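Local coordinates for putative pectin lyase (Geobacillus virus E2, PDB 7CHU), which serves as the tailspike of a thermophilic bacteriophage and, as a pectate-lyase-like protein, probably recognises and perhaps cleaves polysaccharide on the host surface, at residues H210-E215 and H238-Y243; G265-F270 and T304-L309. All coordinates share one frame; numbering follows the deposited sequence.

Contact 1. Residues H210-E215 and H238-Y243; sequences HGLYIE and HGVYIY
His-210 lies over Tyr-241 on the strand of the next coil, on the face that also carries Tyr-213, Glu-215 and Tyr-243. Tyr-241 CB stands above the middle of the imidazole, 3.7 Å from the His-210 ring centroid in a CH-pi contact, while the two ring planes are inclined at 32°. Because CG is anti to the carbonyl carbon (chi1 -59°), the imidazole of His-210 swings across the gap, and its ND1 accepts the backbone N-H of His-238 at 3.1 Å, nearly in the ring plane. That bond helps fix the rotation of the ring. Tyr-213 runs alongside Tyr-241, pointing the same way, with its CE1 3.8 Å from Tyr-241 CD1. Tyr-213 OH donates to Glu-215 OE2 at 2.8 Å, from the anti side of the carboxylate but tilted out of its plane, and lies 3.3 Å from Tyr-243 CD2. On the other face of the sheet, Leu-212 and Ile-214 line up beside Val-240 and Ile-242, Ile-214 CD1 touching CG1 of both; Leu-253 and Phe-255 pack against both isoleucines. Tyr-241 N bonds to Leu-212 O at 2.9 Å. Such in-register stacking of like residues on successive parallel strands is typical of the right-handed parallel beta-helix.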
loop_
_atom_site.group_PDB
_atom_site.type_symbol
_atom_site.label_atom_id
_atom_site.label_comp_id
_atom_site.label_asym_id
_atom_site.label_seq_id
_atom_site.Cartn_x
_atom_site.Cartn_y
_atom_site.Cartn_z
ATOM N N HIS A 210 -22.974 -4.860 15.893
ATOM C CA HIS A 210 -21.805 -4.418 15.141
ATOM C C HIS A 210 -20.767 -5.538 15.117
ATOM O O HIS A 210 -20.644 -6.308 16.076
ATOM C CB HIS A 210 -21.180 -3.173 15.776
ATOM C CG HIS A 210 -22.090 -1.986 15.875
ATOM N ND1 HIS A 210 -22.777 -1.464 14.791
ATOM C CD2 HIS A 210 -22.372 -1.179 16.925
ATOM C CE1 HIS A 210 -23.453 -0.398 15.184
ATOM N NE2 HIS A 210 -23.215 -0.198 16.470
ATOM N N GLY A 211 -20.034 -5.645 14.015
ATOM C CA GLY A 211 -18.964 -6.630 13.954
ATOM C C GLY A 211 -17.810 -6.147 14.800
ATOM O O GLY A 211 -17.382 -6.813 15.743
ATOM N N LEU A 212 -17.314 -4.963 14.468
ATOM C CA LEU A 212 -16.235 -4.307 15.192
ATOM C C LEU A 212 -16.743 -2.918 15.559
ATOM O O LEU A 212 -17.103 -2.133 14.678
ATOM C CB LEU A 212 -14.968 -4.251 14.329
ATOM C CG LEU A 212 -13.744 -3.460 14.774
ATOM C CD1 LEU A 212 -13.162 -4.104 16.037
ATOM C CD2 LEU A 212 -12.704 -3.427 13.649
ATOM N N TYR A 213 -16.853 -2.640 16.848
ATOM C CA TYR A 213 -17.283 -1.333 17.334
ATOM C C TYR A 213 -16.062 -0.581 17.835
ATOM O O TYR A 213 -15.232 -1.145 18.568
ATOM C CB TYR A 213 -18.327 -1.468 18.451
ATOM C CG TYR A 213 -18.747 -0.129 19.033
ATOM C CD1 TYR A 213 -19.648 0.697 18.354
ATOM C CD2 TYR A 213 -18.233 0.315 20.232
ATOM C CE1 TYR A 213 -20.014 1.918 18.872
ATOM C CE2 TYR A 213 -18.594 1.550 20.759
ATOM C CZ TYR A 213 -19.486 2.338 20.072
ATOM O OH TYR A 213 -19.846 3.560 20.585
ATOM N N ILE A 214 -15.943 0.677 17.431
ATOM C CA ILE A 214 -14.739 1.473 17.654
ATOM C C ILE A 214 -15.188 2.852 18.120
ATOM O O ILE A 214 -15.928 3.537 17.409
ATOM C CB ILE A 214 -13.877 1.576 16.371
ATOM C CG1 ILE A 214 -13.343 0.189 15.972
ATOM C CG2 ILE A 214 -12.710 2.558 16.537
ATOM C CD1 ILE A 214 -12.595 0.183 14.608
ATOM N N GLU A 215 -14.758 3.261 19.314
ATOM C CA GLU A 215 -15.146 4.552 19.871
ATOM C C GLU A 215 -13.921 5.232 20.453
ATOM O O GLU A 215 -13.282 4.682 21.351
ATOM C CB GLU A 215 -16.218 4.402 20.956
ATOM C CG GLU A 215 -16.553 5.744 21.604
ATOM C CD GLU A 215 -17.582 5.623 22.746
ATOM O OE1 GLU A 215 -17.549 6.462 23.671
ATOM O OE2 GLU A 215 -18.426 4.699 22.707
ATOM N N HIS A 238 -23.686 -2.377 11.973
ATOM C CA HIS A 238 -22.864 -2.384 10.766
ATOM C C HIS A 238 -21.607 -3.239 10.948
ATOM O O HIS A 238 -21.294 -3.713 12.046
ATOM C CB HIS A 238 -22.528 -0.939 10.360
ATOM C CG HIS A 238 -23.757 -0.081 10.192
ATOM N ND1 HIS A 238 -24.529 -0.113 9.054
ATOM C CD2 HIS A 238 -24.368 0.793 11.034
ATOM C CE1 HIS A 238 -25.548 0.721 9.182
ATOM N NE2 HIS A 238 -25.478 1.282 10.379
ATOM N N GLY A 239 -20.911 -3.488 9.831
ATOM C CA GLY A 239 -19.728 -4.333 9.887
ATOM C C GLY A 239 -18.648 -3.766 10.787
ATOM O O GLY A 239 -18.142 -4.450 11.681
ATOM N N VAL A 240 -18.288 -2.505 10.566
ATOM C CA VAL A 240 -17.379 -1.744 11.425
ATOM C C VAL A 240 -18.052 -0.409 11.703
ATOM O O VAL A 240 -18.465 0.277 10.765
ATOM C CB VAL A 240 -16.009 -1.504 10.765
ATOM C CG1 VAL A 240 -15.092 -0.698 11.717
ATOM C CG2 VAL A 240 -15.359 -2.814 10.388
ATOM N N TYR A 241 -18.207 -0.059 12.971
ATOM C CA TYR A 241 -18.844 1.196 13.366
ATOM C C TYR A 241 -17.806 2.033 14.101
ATOM O O TYR A 241 -17.299 1.612 15.149
ATOM C CB TYR A 241 -20.064 0.923 14.245
ATOM C CG TYR A 241 -21.013 2.108 14.422
ATOM C CD1 TYR A 241 -20.761 3.118 15.365
ATOM C CD2 TYR A 241 -22.173 2.205 13.665
ATOM C CE1 TYR A 241 -21.656 4.214 15.516
ATOM C CE2 TYR A 241 -23.064 3.282 13.825
ATOM C CZ TYR A 241 -22.794 4.273 14.737
ATOM O OH TYR A 241 -23.687 5.308 14.866
ATOM N N ILE A 242 -17.470 3.194 13.551
ATOM C CA ILE A 242 -16.427 4.054 14.103
ATOM C C ILE A 242 -17.102 5.323 14.617
ATOM O O ILE A 242 -17.626 6.116 13.827
ATOM C CB ILE A 242 -15.348 4.384 13.057
ATOM C CG1 ILE A 242 -14.686 3.078 12.568
ATOM C CG2 ILE A 242 -14.338 5.354 13.669
ATOM C CD1 ILE A 242 -13.924 3.159 11.197
ATOM N N TYR A 243 -17.086 5.515 15.942
ATOM C CA TYR A 243 -17.777 6.610 16.617
ATOM C C TYR A 243 -16.759 7.570 17.237
ATOM O O TYR A 243 -15.722 7.142 17.745
ATOM C CB TYR A 243 -18.699 6.022 17.705
ATOM C CG TYR A 243 -19.596 6.984 18.452
ATOM C CD1 TYR A 243 -20.219 8.053 17.803
ATOM C CD2 TYR A 243 -19.863 6.791 19.798
ATOM C CE1 TYR A 243 -21.058 8.931 18.498
ATOM C CE2 TYR A 243 -20.698 7.651 20.505
ATOM C CZ TYR A 243 -21.296 8.720 19.851
ATOM O OH TYR A 243 -22.137 9.568 20.539
#

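Contact 2. Residues G265-F270 and T304-L309; sequences GSHVYF and TPHMYL
Tyr-269 and Tyr-308 lie one over the other in an aromatic ladder of the parallel beta-helix, where strands of successive coils place equivalent side chains in line. Tyr-308 CD2 sits over the centre of the Tyr-269 ring, 3.4 Å from Tyr-269 CZ, yet the planes are turned 36° apart, so the pair is oblique. Both tyrosines carry CG anti to the backbone N, which leads the two rings out from the strands in the same direction. On the opposite face, Val-268 CG1 rests beside Met-307 CG, and Leu-309 CD1 approaches Phe-270 CD2 at 3.6 Å. The backbone supplies the frame, Tyr-308 N bonding to Val-268 O at 2.8 Å and Phe-270 N to Tyr-308 O. Where the two segments enter the turn, Ser-266 OG donates to Pro-305 O in the carbonyl plane, at 2.5 Å, while Thr-304 OG1 lies 2.6 Å from the same Ser-266 OG. His-267 directs its CD2 edge at the face of His-306, a T-shaped pair with planes at 81°. Farther out, Phe-284 packs against Val-268, Phe-270 and Met-307. Second-shell bonds help hold both imidazoles: His-267 ND1 pairs with Asn-263 ND2, and His-306 NE2 with Tyr-322 O.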
loop_
_atom_site.group_PDB
_atom_site.type_symbol
_atom_site.label_atom_id
_atom_site.label_comp_id
_atom_site.label_asym_id
_atom_site.label_seq_id
_atom_site.Cartn_x
_atom_site.Cartn_y
_atom_site.Cartn_z
ATOM N N GLY A 265 -25.329 -4.754 7.561
ATOM C CA GLY A 265 -25.331 -3.314 7.558
ATOM C C GLY A 265 -24.356 -2.799 6.528
ATOM O O GLY A 265 -23.920 -3.525 5.626
ATOM N N SER A 266 -23.991 -1.528 6.667
ATOM C CA SER A 266 -22.854 -1.007 5.914
ATOM C C SER A 266 -21.564 -1.737 6.299
ATOM O O SER A 266 -21.394 -2.163 7.441
ATOM C CB SER A 266 -22.711 0.486 6.176
ATOM O OG SER A 266 -23.717 1.202 5.460
ATOM N N HIS A 267 -20.617 -1.841 5.354
ATOM C CA HIS A 267 -19.323 -2.404 5.729
ATOM C C HIS A 267 -18.635 -1.525 6.758
ATOM O O HIS A 267 -18.132 -2.012 7.778
ATOM C CB HIS A 267 -18.413 -2.583 4.514
ATOM C CG HIS A 267 -18.920 -3.594 3.537
ATOM N ND1 HIS A 267 -19.205 -4.899 3.890
ATOM C CD2 HIS A 267 -19.225 -3.480 2.222
ATOM C CE1 HIS A 267 -19.653 -5.548 2.827
ATOM N NE2 HIS A 267 -19.679 -4.710 1.806
ATOM N N VAL A 268 -18.573 -0.231 6.484
ATOM C CA VAL A 268 -17.898 0.742 7.331
ATOM C C VAL A 268 -18.865 1.894 7.535
ATOM O O VAL A 268 -19.366 2.455 6.557
ATOM C CB VAL A 268 -16.602 1.253 6.681
ATOM C CG1 VAL A 268 -16.073 2.462 7.433
ATOM C CG2 VAL A 268 -15.563 0.139 6.618
ATOM N N TYR A 269 -19.141 2.235 8.796
ATOM C CA TYR A 269 -20.044 3.333 9.132
ATOM C C TYR A 269 -19.311 4.283 10.074
ATOM O O TYR A 269 -18.992 3.903 11.204
ATOM C CB TYR A 269 -21.326 2.795 9.786
ATOM C CG TYR A 269 -22.416 3.819 9.915
ATOM C CD1 TYR A 269 -22.348 4.793 10.904
ATOM C CD2 TYR A 269 -23.502 3.833 9.034
ATOM C CE1 TYR A 269 -23.341 5.757 11.053
ATOM C CE2 TYR A 269 -24.512 4.793 9.162
ATOM C CZ TYR A 269 -24.427 5.745 10.183
ATOM O OH TYR A 269 -25.390 6.710 10.331
ATOM N N PHE A 270 -19.001 5.494 9.602
ATOM C CA PHE A 270 -18.407 6.526 10.440
ATOM C C PHE A 270 -19.532 7.360 11.038
ATOM O O PHE A 270 -20.475 7.737 10.338
ATOM C CB PHE A 270 -17.464 7.440 9.659
ATOM C CG PHE A 270 -16.099 6.857 9.414
ATOM C CD1 PHE A 270 -15.069 7.024 10.330
ATOM C CD2 PHE A 270 -15.845 6.162 8.258
ATOM C CE1 PHE A 270 -13.801 6.497 10.092
ATOM C CE2 PHE A 270 -14.574 5.658 7.984
ATOM C CZ PHE A 270 -13.555 5.811 8.890
ATOM N N THR A 304 -28.090 0.379 1.960
ATOM C CA THR A 304 -27.166 1.099 2.823
ATOM C C THR A 304 -25.826 1.186 2.100
ATOM O O THR A 304 -25.480 0.281 1.332
ATOM C CB THR A 304 -27.034 0.382 4.183
ATOM O OG1 THR A 304 -26.336 1.208 5.127
ATOM C CG2 THR A 304 -26.331 -0.965 4.030
ATOM N N PRO A 305 -25.077 2.266 2.275
ATOM C CA PRO A 305 -23.829 2.400 1.521
ATOM C C PRO A 305 -22.789 1.398 1.994
ATOM O O PRO A 305 -22.838 0.908 3.129
ATOM C CB PRO A 305 -23.397 3.843 1.795
ATOM C CG PRO A 305 -24.054 4.187 3.098
ATOM C CD PRO A 305 -25.356 3.444 3.107
ATOM N N HIS A 306 -21.881 1.043 1.077
ATOM C CA HIS A 306 -20.754 0.195 1.457
ATOM C C HIS A 306 -19.895 0.908 2.481
ATOM O O HIS A 306 -19.448 0.294 3.449
ATOM C CB HIS A 306 -19.895 -0.205 0.242
ATOM C CG HIS A 306 -20.396 -1.415 -0.496
ATOM N ND1 HIS A 306 -21.706 -1.835 -0.438
ATOM C CD2 HIS A 306 -19.754 -2.305 -1.298
ATOM C CE1 HIS A 306 -21.855 -2.918 -1.185
ATOM N NE2 HIS A 306 -20.684 -3.230 -1.708
ATOM N N MET A 307 -19.673 2.209 2.300
ATOM C CA MET A 307 -18.975 3.016 3.298
ATOM C C MET A 307 -19.786 4.277 3.542
ATOM O O MET A 307 -19.998 5.058 2.608
ATOM C CB MET A 307 -17.559 3.378 2.831
ATOM C CG MET A 307 -16.863 4.370 3.780
ATOM S SD MET A 307 -15.191 4.821 3.277
ATOM C CE MET A 307 -14.375 3.232 3.390
ATOM N N TYR A 308 -20.238 4.495 4.785
ATOM C CA TYR A 308 -20.820 5.783 5.173
ATOM C C TYR A 308 -19.735 6.607 5.844
ATOM O O TYR A 308 -19.249 6.231 6.911
ATOM C CB TYR A 308 -22.018 5.630 6.114
ATOM C CG TYR A 308 -22.521 6.963 6.606
ATOM C CD1 TYR A 308 -23.110 7.871 5.720
ATOM C CD2 TYR A 308 -22.396 7.331 7.944
ATOM C CE1 TYR A 308 -23.564 9.110 6.147
ATOM C CE2 TYR A 308 -22.849 8.566 8.387
ATOM C CZ TYR A 308 -23.433 9.455 7.485
ATOM O OH TYR A 308 -23.884 10.681 7.925
ATOM N N LEU A 309 -19.323 7.702 5.213
ATOM C CA LEU A 309 -18.145 8.457 5.649
ATOM C C LEU A 309 -18.546 9.814 6.237
ATOM O O LEU A 309 -18.356 10.856 5.616
ATOM C CB LEU A 309 -17.199 8.612 4.472
ATOM C CG LEU A 309 -15.850 9.290 4.648
ATOM C CD1 LEU A 309 -15.293 8.895 5.990
ATOM C CD2 LEU A 309 -14.886 8.889 3.493
#

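Overall arrangement
Read from the N terminus, the chain forms two steps of one solenoid, separated by the pairing of 240-243 with 268-271. Contact 1 closes the first loop, bringing 238-243 back beside 210-215 after a circuit through strand 220-228. Contact 2 opens only after contact 1 has closed, and returns 304-309 to 265-270 by way of strands 283-285 and 288-290. The loops therefore follow in series, neither nesting nor crossing. The contact centres are about 10 Å apart, and the intervening strand pairing makes four consecutive coils continuous. At that shared seam His-238 bonds to Ser-266 and stacks on Tyr-269, whose ring also meets Tyr-241, carrying the aromatic row from one contact into the next.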